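Local coordinates for GCN5-related N-acetyltransferase (Arthrobacter sp., PDB 2R1I), which is a GNAT-family protein that probably transfers an acetyl group from acetyl-coenzyme A to an amine of an unidentified acceptor, at residues A[34-39]-A[59-64]; A[66-71]-A[127-132]; A[86-91]-A[133-138]. All coordinates share one frame; numbering follows the deposited sequence.

Contact 1: A[34-39]-A[59-64]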
ATOM      1  N   ALA A  34      -8.182  -3.451  23.322  1.00 28.03           N
ATOM      2  CA  ALA A  34      -7.189  -3.998  24.221  1.00 26.62           C
ATOM      3  C   ALA A  34      -6.775  -5.415  23.823  1.00 27.90           C
ATOM      4  O   ALA A  34      -5.572  -5.770  23.903  1.00 27.66           O
ATOM      5  CB  ALA A  34      -7.653  -3.920  25.718  1.00 27.29           C
ATOM      6  N   THR A  35      -7.747  -6.228  23.410  1.00 26.80           N
ATOM      7  CA  THR A  35      -7.498  -7.591  22.971  1.00 26.86           C
ATOM      8  C   THR A  35      -6.536  -7.594  21.803  1.00 26.16           C
ATOM      9  O   THR A  35      -5.494  -8.294  21.799  1.00 29.55           O
ATOM     10  CB  THR A  35      -8.835  -8.278  22.597  1.00 29.56           C
ATOM     11  OG1 THR A  35      -9.573  -8.493  23.800  1.00 31.79           O
ATOM     12  CG2 THR A  35      -8.652  -9.650  21.891  1.00 30.48           C
ATOM     13  N   VAL A  36      -6.854  -6.770  20.833  1.00 23.12           N
ATOM     14  CA  VAL A  36      -6.067  -6.667  19.586  1.00 25.48           C
ATOM     15  C   VAL A  36      -4.657  -6.147  19.900  1.00 25.73           C
ATOM     16  O   VAL A  36      -3.667  -6.668  19.385  1.00 27.30           O
ATOM     17  CB  VAL A  36      -6.753  -5.815  18.513  1.00 25.10           C
ATOM     18  CG1 VAL A  36      -5.835  -5.641  17.303  1.00 24.10           C
ATOM     19  CG2 VAL A  36      -8.063  -6.504  18.048  1.00 25.89           C
ATOM     20  N   ALA A  37      -4.582  -5.121  20.748  1.00 25.65           N
ATOM     21  CA  ALA A  37      -3.290  -4.558  21.183  1.00 25.59           C
ATOM     22  C   ALA A  37      -2.376  -5.637  21.756  1.00 25.19           C
ATOM     23  O   ALA A  37      -1.208  -5.752  21.370  1.00 26.61           O
ATOM     24  CB  ALA A  37      -3.494  -3.442  22.201  1.00 25.52           C
ATOM     25  N   GLN A  38      -2.924  -6.453  22.637  1.00 25.46           N
ATOM     26  CA  GLN A  38      -2.165  -7.523  23.286  1.00 28.10           C
ATOM     27  C   GLN A  38      -1.762  -8.621  22.316  1.00 28.84           C
ATOM     28  O   GLN A  38      -0.605  -9.094  22.349  1.00 28.30           O
ATOM     29  CB  GLN A  38      -2.979  -8.134  24.417  1.00 29.22           C
ATOM     30  CG  GLN A  38      -2.207  -9.075  25.310  1.00 30.54           C
ATOM     31  CD  GLN A  38      -1.107  -8.367  26.119  1.00 35.82           C
ATOM     32  OE1 GLN A  38      -1.377  -7.450  26.914  1.00 35.55           O
ATOM     33  NE2 GLN A  38       0.136  -8.790  25.910  1.00 36.32           N
HETATM   34  N   MSE A  39      -2.661  -9.006  21.421  1.00 26.72           N
HETATM   35  CA  MSE A  39      -2.300  -9.949  20.374  1.00 28.49           C
HETATM   36  C   MSE A  39      -1.184  -9.452  19.454  1.00 27.06           C
HETATM   37  O   MSE A  39      -0.249 -10.227  19.146  1.00 29.87           O
HETATM   38  CB  MSE A  39      -3.513 -10.343  19.554  1.00 27.67           C
HETATM   39  CG  MSE A  39      -4.576 -11.018  20.370  1.00 28.42           C
HETATM   40 SE   MSE A  39      -6.118 -11.337  19.259  0.75 28.88          SE
HETATM   41  CE  MSE A  39      -5.066 -12.588  18.018  1.00 22.65           C
ATOM     42  N   SER A  59      -4.591   2.543  22.369  1.00 25.58           N
ATOM     43  CA  SER A  59      -5.041   3.905  22.097  1.00 27.75           C
ATOM     44  C   SER A  59      -5.206   4.111  20.581  1.00 27.11           C
ATOM     45  O   SER A  59      -6.268   4.611  20.121  1.00 26.68           O
ATOM     46  CB  SER A  59      -4.056   4.924  22.685  1.00 32.14           C
ATOM     47  OG  SER A  59      -4.382   6.212  22.196  1.00 38.11           O
ATOM     48  N   ARG A  60      -4.206   3.684  19.798  1.00 26.74           N
ATOM     49  CA  ARG A  60      -4.294   3.790  18.357  1.00 25.05           C
ATOM     50  C   ARG A  60      -5.465   2.979  17.819  1.00 24.60           C
ATOM     51  O   ARG A  60      -6.231   3.423  16.972  1.00 25.49           O
ATOM     52  CB  ARG A  60      -3.013   3.350  17.677  1.00 26.93           C
ATOM     53  CG  ARG A  60      -3.000   3.589  16.213  1.00 33.10           C
ATOM     54  CD  ARG A  60      -1.680   4.140  15.772  1.00 42.50           C
ATOM     55  NE  ARG A  60      -0.602   3.235  16.087  1.00 49.50           N
ATOM     56  CZ  ARG A  60       0.527   3.515  16.758  1.00 35.58           C
ATOM     57  NH1 ARG A  60       0.842   4.717  17.242  1.00 37.83           N
ATOM     58  NH2 ARG A  60       1.395   2.539  16.919  1.00 36.93           N
ATOM     59  N   LEU A  61      -5.609   1.767  18.334  1.00 25.99           N
ATOM     60  CA  LEU A  61      -6.673   0.896  17.862  1.00 25.53           C
ATOM     61  C   LEU A  61      -8.089   1.383  18.232  1.00 24.38           C
ATOM     62  O   LEU A  61      -9.017   1.124  17.494  1.00 24.59           O
ATOM     63  CB  LEU A  61      -6.457  -0.512  18.386  1.00 25.92           C
ATOM     64  CG  LEU A  61      -5.366  -1.277  17.639  1.00 25.65           C
ATOM     65  CD1 LEU A  61      -4.899  -2.334  18.582  1.00 27.72           C
ATOM     66  CD2 LEU A  61      -5.824  -1.826  16.271  1.00 25.30           C
ATOM     67  N   SER A  62      -8.229   2.090  19.347  0.50 23.79           N
ATOM     68  CA  SER A  62      -9.517   2.669  19.733  0.50 25.56           C
ATOM     69  C   SER A  62      -9.925   3.718  18.722  0.50 24.80           C
ATOM     70  O   SER A  62     -11.118   4.040  18.587  0.50 24.17           O
ATOM     71  CB  SER A  62      -9.447   3.275  21.130  0.50 26.90           C
ATOM     72  OG  SER A  62      -9.428   2.248  22.086  0.50 30.16           O
ATOM     73  N   HIS A  63      -8.930   4.259  18.024  0.50 24.62           N
ATOM     74  CA  HIS A  63      -9.187   5.115  16.878  0.50 26.68           C
ATOM     75  C   HIS A  63      -9.507   4.319  15.619  0.50 26.81           C
ATOM     76  O   HIS A  63     -10.580   4.433  15.059  0.50 24.81           O
ATOM     77  CB  HIS A  63      -8.014   6.059  16.602  0.50 28.44           C
ATOM     78  CG  HIS A  63      -8.396   7.187  15.712  0.50 29.11           C
ATOM     79  ND1 HIS A  63      -7.908   7.354  14.429  0.50 38.77           N
ATOM     80  CD2 HIS A  63      -9.292   8.178  15.911  0.50 33.21           C
ATOM     81  CE1 HIS A  63      -8.464   8.431  13.898  0.50 30.71           C
ATOM     82  NE2 HIS A  63      -9.334   8.925  14.761  0.50 30.63           N
ATOM     83  N   LEU A  64      -8.563   3.495  15.184  1.00 25.86           N
ATOM     84  CA  LEU A  64      -8.680   2.772  13.927  1.00 23.98           C
ATOM     85  C   LEU A  64      -9.916   1.879  13.848  1.00 22.36           C
ATOM     86  O   LEU A  64     -10.579   1.827  12.789  1.00 24.74           O
ATOM     87  CB  LEU A  64      -7.391   1.978  13.687  1.00 23.56           C
ATOM     88  CG  LEU A  64      -6.152   2.799  13.491  1.00 26.43           C
ATOM     89  CD1 LEU A  64      -4.912   1.900  13.355  1.00 28.59           C
ATOM     90  CD2 LEU A  64      -6.300   3.743  12.313  1.00 29.26           C
TER
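Leu61 reaches across from helix 54-64 to Val36 and Ala37 on helix 33-47, joining the two consecutive helices that precede strand 70-75 in this GNAT fold. The contact is small, burying 116 Å² in all, and wholly apolar, with no hydrogen bond passing between the two segments.

Among the side chains, one methyl does most of the work: Leu61 CD1 lies 3.7 Å from Val36 CG1. The second branch follows, with Leu61 CD2 at 4.0 Å from the same Val36 CG1, so the valine methyl meets both ends of the leucine fork. The two side chains cross at about a right angle. Val36 offers this branch because CG1 stands anti to its backbone N (chi1 175°), which leaves CG2 beside that nitrogen. Ala37 adds its methyl from the next position, CB to Leu61 CD1 4.0 Å.

Val36 also rests on Val72 and Leu74 of strand 70-75, tying its helix to the sheet, while Ala37 touches Leu57 and Ala58 one turn back along helix 54-64. Leu61 packs as well on Val91 of the second subunit, so this leucine belongs to both the helix pair and the dimer interface.

Against the backbone the approach is closer still: Leu61 CD1 sits 3.5 Å from Ala37 N.

Contact 2: A[66-71]-A[127-132]. With EDO (1,2-ethanediol), chain E.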
ATOM      1  N   ALA A  66     -12.714   2.219  15.211  1.00 25.42           N
ATOM      2  CA  ALA A  66     -13.883   3.071  15.089  1.00 22.45           C
ATOM      3  C   ALA A  66     -14.159   3.503  13.652  1.00 26.12           C
ATOM      4  O   ALA A  66     -15.265   3.944  13.342  1.00 29.53           O
ATOM      5  CB  ALA A  66     -13.715   4.340  15.937  1.00 20.62           C
ATOM      6  N   GLY A  67     -13.160   3.393  12.782  1.00 25.80           N
ATOM      7  CA  GLY A  67     -13.289   3.722  11.355  1.00 25.82           C
ATOM      8  C   GLY A  67     -13.269   2.514  10.433  1.00 26.87           C
ATOM      9  O   GLY A  67     -13.417   1.358  10.868  1.00 26.93           O
ATOM     10  N   GLU A  68     -13.073   2.814   9.149  1.00 26.14           N
ATOM     11  CA  GLU A  68     -13.183   1.862   8.035  1.00 28.13           C
ATOM     12  C   GLU A  68     -11.876   1.805   7.235  1.00 27.07           C
ATOM     13  O   GLU A  68     -11.774   1.028   6.298  1.00 28.28           O
ATOM     14  CB  GLU A  68     -14.330   2.268   7.070  1.00 30.37           C
ATOM     15  CG  GLU A  68     -15.673   2.430   7.744  1.00 31.98           C
ATOM     16  CD  GLU A  68     -16.124   1.127   8.409  1.00 33.99           C
ATOM     17  OE1 GLU A  68     -15.945   0.081   7.763  1.00 42.40           O
ATOM     18  OE2 GLU A  68     -16.625   1.149   9.572  1.00 57.02           O
ATOM     19  N   ASP A  69     -10.841   2.566   7.658  1.00 25.72           N
ATOM     20  CA  ASP A  69      -9.575   2.600   6.893  1.00 25.37           C
ATOM     21  C   ASP A  69      -8.671   1.401   7.177  1.00 23.61           C
ATOM     22  O   ASP A  69      -7.919   0.938   6.315  1.00 23.64           O
ATOM     23  CB  ASP A  69      -8.838   3.901   7.162  1.00 26.31           C
ATOM     24  CG  ASP A  69      -9.692   5.114   6.942  1.00 37.61           C
ATOM     25  OD1 ASP A  69     -10.321   5.185   5.863  1.00 32.08           O
ATOM     26  OD2 ASP A  69      -9.716   5.974   7.857  1.00 39.92           O
ATOM     27  N   VAL A  70      -8.576   1.013   8.444  1.00 24.20           N
ATOM     28  CA  VAL A  70      -7.875  -0.211   8.867  1.00 24.89           C
ATOM     29  C   VAL A  70      -8.925  -1.051   9.562  1.00 26.34           C
ATOM     30  O   VAL A  70      -9.640  -0.578  10.455  1.00 25.07           O
ATOM     31  CB  VAL A  70      -6.760   0.071   9.841  1.00 25.37           C
ATOM     32  CG1 VAL A  70      -6.172  -1.225  10.453  1.00 27.23           C
ATOM     33  CG2 VAL A  70      -5.657   0.864   9.114  1.00 26.28           C
ATOM     34  N   VAL A  71      -9.052  -2.287   9.085  1.00 23.86           N
ATOM     35  CA  VAL A  71     -10.045  -3.231   9.590  1.00 24.65           C
ATOM     36  C   VAL A  71      -9.275  -4.442  10.116  1.00 24.47           C
ATOM     37  O   VAL A  71      -8.287  -4.881   9.527  1.00 26.09           O
ATOM     38  CB  VAL A  71     -11.025  -3.644   8.447  1.00 25.81           C
ATOM     39  CG1 VAL A  71     -11.891  -4.882   8.923  1.00 26.02           C
ATOM     40  CG2 VAL A  71     -11.873  -2.428   7.930  1.00 27.83           C
ATOM     41  N   ARG A 127     -14.202  -7.320  -1.261  1.00 26.99           N
ATOM     42  CA  ARG A 127     -15.256  -7.311  -2.276  1.00 27.73           C
ATOM     43  C   ARG A 127     -16.462  -6.494  -1.807  1.00 27.54           C
ATOM     44  O   ARG A 127     -17.032  -5.734  -2.596  1.00 29.65           O
ATOM     45  CB  ARG A 127     -15.716  -8.740  -2.607  1.00 30.02           C
ATOM     46  CG  ARG A 127     -14.882  -9.454  -3.677  1.00 38.54           C
ATOM     47  CD  ARG A 127     -15.625 -10.719  -4.310  1.00 35.88           C
ATOM     48  NE  ARG A 127     -14.651 -11.604  -4.964  1.00 40.54           N
ATOM     49  CZ  ARG A 127     -14.013 -12.615  -4.363  1.00 58.15           C
ATOM     50  NH1 ARG A 127     -14.249 -12.924  -3.077  1.00 58.10           N
ATOM     51  NH2 ARG A 127     -13.140 -13.353  -5.064  1.00 52.75           N
ATOM     52  N   SER A 128     -16.858  -6.674  -0.550  1.00 29.24           N
ATOM     53  CA  SER A 128     -18.018  -5.983   0.014  1.00 31.32           C
ATOM     54  C   SER A 128     -17.851  -4.485  -0.014  1.00 34.07           C
ATOM     55  O   SER A 128     -18.838  -3.760  -0.145  1.00 35.66           O
ATOM     56  CB  SER A 128     -18.349  -6.438   1.452  1.00 32.89           C
ATOM     57  OG  SER A 128     -17.507  -5.870   2.480  1.00 36.12           O
ATOM     58  N   ARG A 129     -16.597  -4.037   0.089  1.00 29.82           N
ATOM     59  CA  ARG A 129     -16.256  -2.601   0.037  1.00 29.60           C
ATOM     60  C   ARG A 129     -16.131  -2.070  -1.418  1.00 29.91           C
ATOM     61  O   ARG A 129     -15.756  -0.906  -1.663  1.00 29.47           O
ATOM     62  CB  ARG A 129     -14.945  -2.355   0.769  1.00 30.54           C
ATOM     63  CG  ARG A 129     -14.950  -2.545   2.243  1.00 28.18           C
ATOM     64  CD  ARG A 129     -15.559  -1.365   2.973  1.00 32.94           C
ATOM     65  NE  ARG A 129     -14.697  -0.191   2.844  1.00 28.74           N
ATOM     66  CZ  ARG A 129     -13.760   0.153   3.719  1.00 28.60           C
ATOM     67  NH1 ARG A 129     -13.551  -0.614   4.765  1.00 29.28           N
ATOM     68  NH2 ARG A 129     -13.003   1.210   3.470  1.00 34.79           N
ATOM     69  N   GLY A 130     -16.348  -2.932  -2.382  1.00 27.37           N
ATOM     70  CA  GLY A 130     -16.233  -2.576  -3.773  1.00 28.11           C
ATOM     71  C   GLY A 130     -14.794  -2.614  -4.261  1.00 26.31           C
ATOM     72  O   GLY A 130     -14.499  -2.062  -5.293  1.00 26.86           O
ATOM     73  N   GLY A 131     -13.912  -3.293  -3.518  1.00 28.10           N
ATOM     74  CA  GLY A 131     -12.532  -3.504  -3.946  1.00 27.20           C
ATOM     75  C   GLY A 131     -12.330  -4.713  -4.847  1.00 27.50           C
ATOM     76  O   GLY A 131     -13.034  -5.753  -4.750  1.00 28.74           O
ATOM     77  N   ALA A 132     -11.412  -4.544  -5.787  1.00 26.50           N
ATOM     78  CA  ALA A 132     -11.083  -5.544  -6.788  1.00 26.90           C
ATOM     79  C   ALA A 132      -9.614  -5.961  -6.735  1.00 26.43           C
ATOM     80  O   ALA A 132      -9.170  -6.695  -7.580  1.00 28.47           O
ATOM     81  CB  ALA A 132     -11.441  -5.023  -8.207  1.00 30.86           C
TER
HETATM   82  C1  EDO E 174     -16.990   1.166  -5.899  1.00 61.31           C
HETATM   83  O1  EDO E 174     -16.677   0.066  -6.785  1.00 58.65           O
HETATM   84  C2  EDO E 174     -16.861   0.675  -4.454  1.00 65.85           C
HETATM   85  O2  EDO E 174     -16.841   1.703  -3.453  1.00 62.21           O
HETATM   86  O   HOH W   1     -15.292  -2.351   6.231  1.00 36.88           O
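Arg129, just beyond helix 109-128, hooks its guanidinium onto the backbone carbonyl of Glu68, which lies in the loop leading into strand 70-75. Both terminal nitrogens grip the one oxygen end-on: Arg129 NH1 to Glu68 O is 2.9 Å, and Arg129 NH2 to Glu68 O is 3.1 Å. The oxygen lies close to the guanidinium plane, but the two donors use it differently. NH1 arrives in the carbonyl plane on a lone pair, with an N-H...O angle of 148°; NH2 comes from above that plane and bends more, at 136°. The arginine reaches this position through a chain folded at chi2 and chi3, and Val71 CG2 lies beside NH1.

The Glu68 carboxylate plays a looser part. Its OE1 is 3.9 Å from Arg129 NH1, a long salt bridge well out of the guanidinium plane, with no N-H directed at it. A water closes the gap, donating to Glu68 OE1 and accepting from Arg129 NH1, both at 2.9 Å. The firmer charged partner of OE1 is Arg27.

Behind the arginine, Gly130 has positive phi and ends the helix in a Schellman motif, its N bonded to Arg127 O. An ethanediol, probably from the crystallisation liquor, makes only weak bonds to the carbonyls of Arg129 and Gly130.

The guanidinium also forms a cation-pi contact with Phe87, so the turn after helix 109-128 is fastened to both strand 81-88 and the entrance of its neighbour, strand 70-75.

Contact 3: A[86-91]-A[133-138]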
ATOM      1  N   SER A  86      -5.785  -2.749   5.295  1.00 23.70           N
ATOM      2  CA  SER A  86      -5.899  -1.319   5.095  1.00 23.64           C
ATOM      3  C   SER A  86      -6.498  -1.050   3.721  1.00 24.47           C
ATOM      4  O   SER A  86      -6.278  -1.813   2.798  1.00 24.77           O
ATOM      5  CB  SER A  86      -4.539  -0.646   5.204  1.00 26.10           C
ATOM      6  OG  SER A  86      -3.613  -1.065   4.237  1.00 27.96           O
ATOM      7  N   PHE A  87      -7.237   0.044   3.658  1.00 23.05           N
ATOM      8  CA  PHE A  87      -7.944   0.491   2.444  1.00 20.91           C
ATOM      9  C   PHE A  87      -7.497   1.870   2.059  1.00 25.60           C
ATOM     10  O   PHE A  87      -7.262   2.728   2.923  1.00 25.81           O
ATOM     11  CB  PHE A  87      -9.432   0.507   2.749  1.00 25.50           C
ATOM     12  CG  PHE A  87     -10.022  -0.852   2.957  1.00 26.39           C
ATOM     13  CD1 PHE A  87      -9.955  -1.477   4.192  1.00 27.16           C
ATOM     14  CD2 PHE A  87     -10.576  -1.524   1.890  1.00 28.51           C
ATOM     15  CE1 PHE A  87     -10.466  -2.772   4.334  1.00 27.39           C
ATOM     16  CE2 PHE A  87     -11.079  -2.778   2.003  1.00 27.69           C
ATOM     17  CZ  PHE A  87     -11.037  -3.416   3.245  1.00 28.35           C
ATOM     18  N   ARG A  88      -7.444   2.123   0.757  1.00 21.80           N
ATOM     19  CA  ARG A  88      -7.067   3.441   0.256  1.00 22.91           C
ATOM     20  C   ARG A  88      -7.691   3.630  -1.132  1.00 23.49           C
ATOM     21  O   ARG A  88      -7.956   2.652  -1.849  1.00 24.46           O
ATOM     22  CB  ARG A  88      -5.554   3.563   0.183  1.00 25.40           C
ATOM     23  CG  ARG A  88      -4.903   2.775  -0.934  1.00 24.51           C
ATOM     24  CD  ARG A  88      -3.385   2.673  -0.852  1.00 23.79           C
ATOM     25  NE  ARG A  88      -2.833   2.097  -2.066  1.00 25.98           N
ATOM     26  CZ  ARG A  88      -2.591   0.800  -2.301  1.00 27.08           C
ATOM     27  NH1 ARG A  88      -2.879  -0.144  -1.410  1.00 25.76           N
ATOM     28  NH2 ARG A  88      -2.043   0.446  -3.449  1.00 26.29           N
ATOM     29  N   PRO A  89      -7.873   4.884  -1.541  1.00 23.54           N
ATOM     30  CA  PRO A  89      -8.355   5.065  -2.920  1.00 21.78           C
ATOM     31  C   PRO A  89      -7.173   4.892  -3.933  1.00 24.36           C
ATOM     32  O   PRO A  89      -6.008   4.958  -3.538  1.00 24.79           O
ATOM     33  CB  PRO A  89      -8.823   6.511  -2.943  1.00 25.71           C
ATOM     34  CG  PRO A  89      -8.694   7.064  -1.587  1.00 24.69           C
ATOM     35  CD  PRO A  89      -7.751   6.189  -0.837  1.00 23.61           C
ATOM     36  N   ASN A  90      -7.494   4.918  -5.214  1.00 24.16           N
ATOM     37  CA  ASN A  90      -6.499   4.698  -6.272  1.00 24.08           C
ATOM     38  C   ASN A  90      -7.041   5.351  -7.537  1.00 21.56           C
ATOM     39  O   ASN A  90      -8.226   5.216  -7.821  1.00 23.51           O
ATOM     40  CB  ASN A  90      -6.254   3.224  -6.426  1.00 23.50           C
ATOM     41  CG  ASN A  90      -5.124   2.900  -7.415  1.00 25.71           C
ATOM     42  OD1 ASN A  90      -5.369   2.916  -8.612  1.00 27.52           O
ATOM     43  ND2 ASN A  90      -3.934   2.577  -6.915  1.00 28.00           N
ATOM     44  N   VAL A  91      -6.206   6.041  -8.328  1.00 21.32           N
ATOM     45  CA  VAL A  91      -6.722   6.717  -9.515  1.00 23.05           C
ATOM     46  C   VAL A  91      -7.302   5.778 -10.574  1.00 25.31           C
ATOM     47  O   VAL A  91      -8.058   6.226 -11.401  1.00 25.91           O
ATOM     48  CB  VAL A  91      -5.666   7.643 -10.176  1.00 22.84           C
ATOM     49  CG1 VAL A  91      -5.130   8.633  -9.185  1.00 24.50           C
ATOM     50  CG2 VAL A  91      -4.487   6.875 -10.777  1.00 24.44           C
ATOM     51  N   LEU A 133      -8.880  -5.495  -5.715  1.00 24.81           N
ATOM     52  CA  LEU A 133      -7.476  -5.819  -5.606  1.00 25.11           C
ATOM     53  C   LEU A 133      -7.060  -5.864  -4.148  1.00 23.43           C
ATOM     54  O   LEU A 133      -7.346  -4.921  -3.360  1.00 24.49           O
ATOM     55  CB  LEU A 133      -6.628  -4.792  -6.320  1.00 26.09           C
ATOM     56  CG  LEU A 133      -5.131  -5.029  -6.503  1.00 28.35           C
ATOM     57  CD1 LEU A 133      -4.953  -6.249  -7.355  1.00 27.13           C
ATOM     58  CD2 LEU A 133      -4.483  -3.805  -7.139  1.00 27.85           C
ATOM     59  N   LEU A 134      -6.417  -6.992  -3.812  1.00 22.15           N
ATOM     60  CA  LEU A 134      -5.765  -7.181  -2.498  1.00 21.75           C
ATOM     61  C   LEU A 134      -4.268  -7.414  -2.678  1.00 20.55           C
ATOM     62  O   LEU A 134      -3.856  -8.323  -3.458  1.00 24.73           O
ATOM     63  CB  LEU A 134      -6.412  -8.354  -1.771  1.00 23.89           C
ATOM     64  CG  LEU A 134      -5.910  -8.663  -0.347  1.00 24.99           C
ATOM     65  CD1 LEU A 134      -6.042  -7.439   0.545  1.00 22.37           C
ATOM     66  CD2 LEU A 134      -6.699  -9.914   0.200  1.00 26.31           C
ATOM     67  N   GLU A 135      -3.463  -6.611  -1.987  1.00 23.44           N
ATOM     68  CA  GLU A 135      -2.014  -6.623  -2.123  1.00 22.32           C
ATOM     69  C   GLU A 135      -1.360  -7.108  -0.840  1.00 24.66           C
ATOM     70  O   GLU A 135      -1.954  -6.998   0.248  1.00 24.71           O
ATOM     71  CB  GLU A 135      -1.467  -5.231  -2.446  1.00 25.06           C
ATOM     72  CG  GLU A 135      -2.084  -4.578  -3.660  1.00 27.49           C
ATOM     73  CD  GLU A 135      -1.648  -3.132  -3.875  1.00 29.92           C
ATOM     74  OE1 GLU A 135      -1.531  -2.351  -2.889  1.00 29.22           O
ATOM     75  OE2 GLU A 135      -1.496  -2.786  -5.049  1.00 30.41           O
ATOM     76  N   ILE A 136      -0.143  -7.657  -0.978  1.00 23.86           N
ATOM     77  CA  ILE A 136       0.682  -8.029   0.162  1.00 25.02           C
ATOM     78  C   ILE A 136       2.122  -7.750  -0.194  1.00 27.09           C
ATOM     79  O   ILE A 136       2.522  -7.896  -1.355  1.00 28.35           O
ATOM     80  CB  ILE A 136       0.616  -9.517   0.499  1.00 27.76           C
ATOM     81  CG1 ILE A 136      -0.742 -10.136   0.261  1.00 28.09           C
ATOM     82  CG2 ILE A 136       0.988  -9.794   1.974  1.00 30.53           C
ATOM     83  CD1 ILE A 136      -0.662 -11.693   0.397  1.00 29.51           C
ATOM     84  N   ASN A 137       2.907  -7.382   0.815  1.00 26.55           N
ATOM     85  CA  ASN A 137       4.340  -7.326   0.672  1.00 28.18           C
ATOM     86  C   ASN A 137       4.928  -8.460   1.547  1.00 30.08           C
ATOM     87  O   ASN A 137       4.558  -8.576   2.719  1.00 28.91           O
ATOM     88  CB  ASN A 137       4.829  -5.912   0.985  1.00 34.31           C
ATOM     89  CG  ASN A 137       4.155  -4.853   0.057  1.00 45.87           C
ATOM     90  OD1 ASN A 137       3.378  -3.996   0.520  1.00 55.06           O
ATOM     91  ND2 ASN A 137       4.430  -4.937  -1.259  1.00 38.13           N
ATOM     92  N   VAL A 138       5.775  -9.277   0.952  1.00 30.11           N
ATOM     93  CA  VAL A 138       6.282 -10.516   1.572  1.00 29.64           C
ATOM     94  C   VAL A 138       7.815 -10.598   1.452  1.00 31.26           C
ATOM     95  O   VAL A 138       8.376 -10.357   0.381  1.00 30.53           O
ATOM     96  CB  VAL A 138       5.692 -11.782   0.882  1.00 31.84           C
ATOM     97  CG1 VAL A 138       6.186 -13.075   1.554  1.00 34.95           C
ATOM     98  CG2 VAL A 138       4.167 -11.739   0.833  1.00 29.95           C
TER
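The guanidinium of Arg88 meets the carboxylate of Glu135 at its edge, with Glu135 CD in the guanidinium plane and the two flat groups turned 29° from each other. No atom of segment 133-138 lies over either guanidinium face. Both terminal nitrogens converge on one oxygen: Arg88 NH2 to Glu135 OE1 is 2.9 Å, and Arg88 NH1 to Glu135 OE1 is 3.0 Å. They reach it from the same face of the carboxylate. NH2 comes on the syn side, 23° out of the carboxylate plane, whereas NH1 stands further above it. Neither bond is straight, as expected when two donors share an acceptor.

Arg88 gets there by a fully stretched chain from CG to NE, set off by a chi1 of 73° that wedges CG between the backbone N and the carbonyl carbon. Glu135 is extended beyond CG and crosses the arginine at about a right angle. The bridge passes over strand 97-104, which lies between strands 81-88 and 133-139 in the sheet, and the arginine packs on Val97 and Ile99 of that strand.

Glu135 OE2 is taken by Tyr167 OH of the second subunit, and a strand of that subunit pairs antiparallel with residues 133-138, carrying the sheet across the interface. With a leucine in place of Arg88 both donors to Glu135 OE1 are gone, and the buried carboxylate would probably be left with its charge uncompensated on that side. With the arginine present, the carboxylate is gripped at both oxygens, consistent with a buried, ionised pair held at the dimer boundary.

Contacts 1 and 3 are buried, whereas contact 2 is only partly so, yet burial does not dictate the chemistry: contact 1 is purely apolar helix packing, and contact 3 is a salt bridge across a sheet. Contact 2 uses an arginine too, but spends it chiefly on a main-chain carbonyl, with a water filling in. Contacts 2 and 3 lie side by side, their centres about 11 Å apart, and share the sheet: Asp69 O and Phe87 N make a probable hydrogen bond between strands 70-75 and 81-88. Contact 1 stands apart from contact 3, nearest atoms about 9 Å away, and adjoins contact 2 only along the chain. All three border the second subunit.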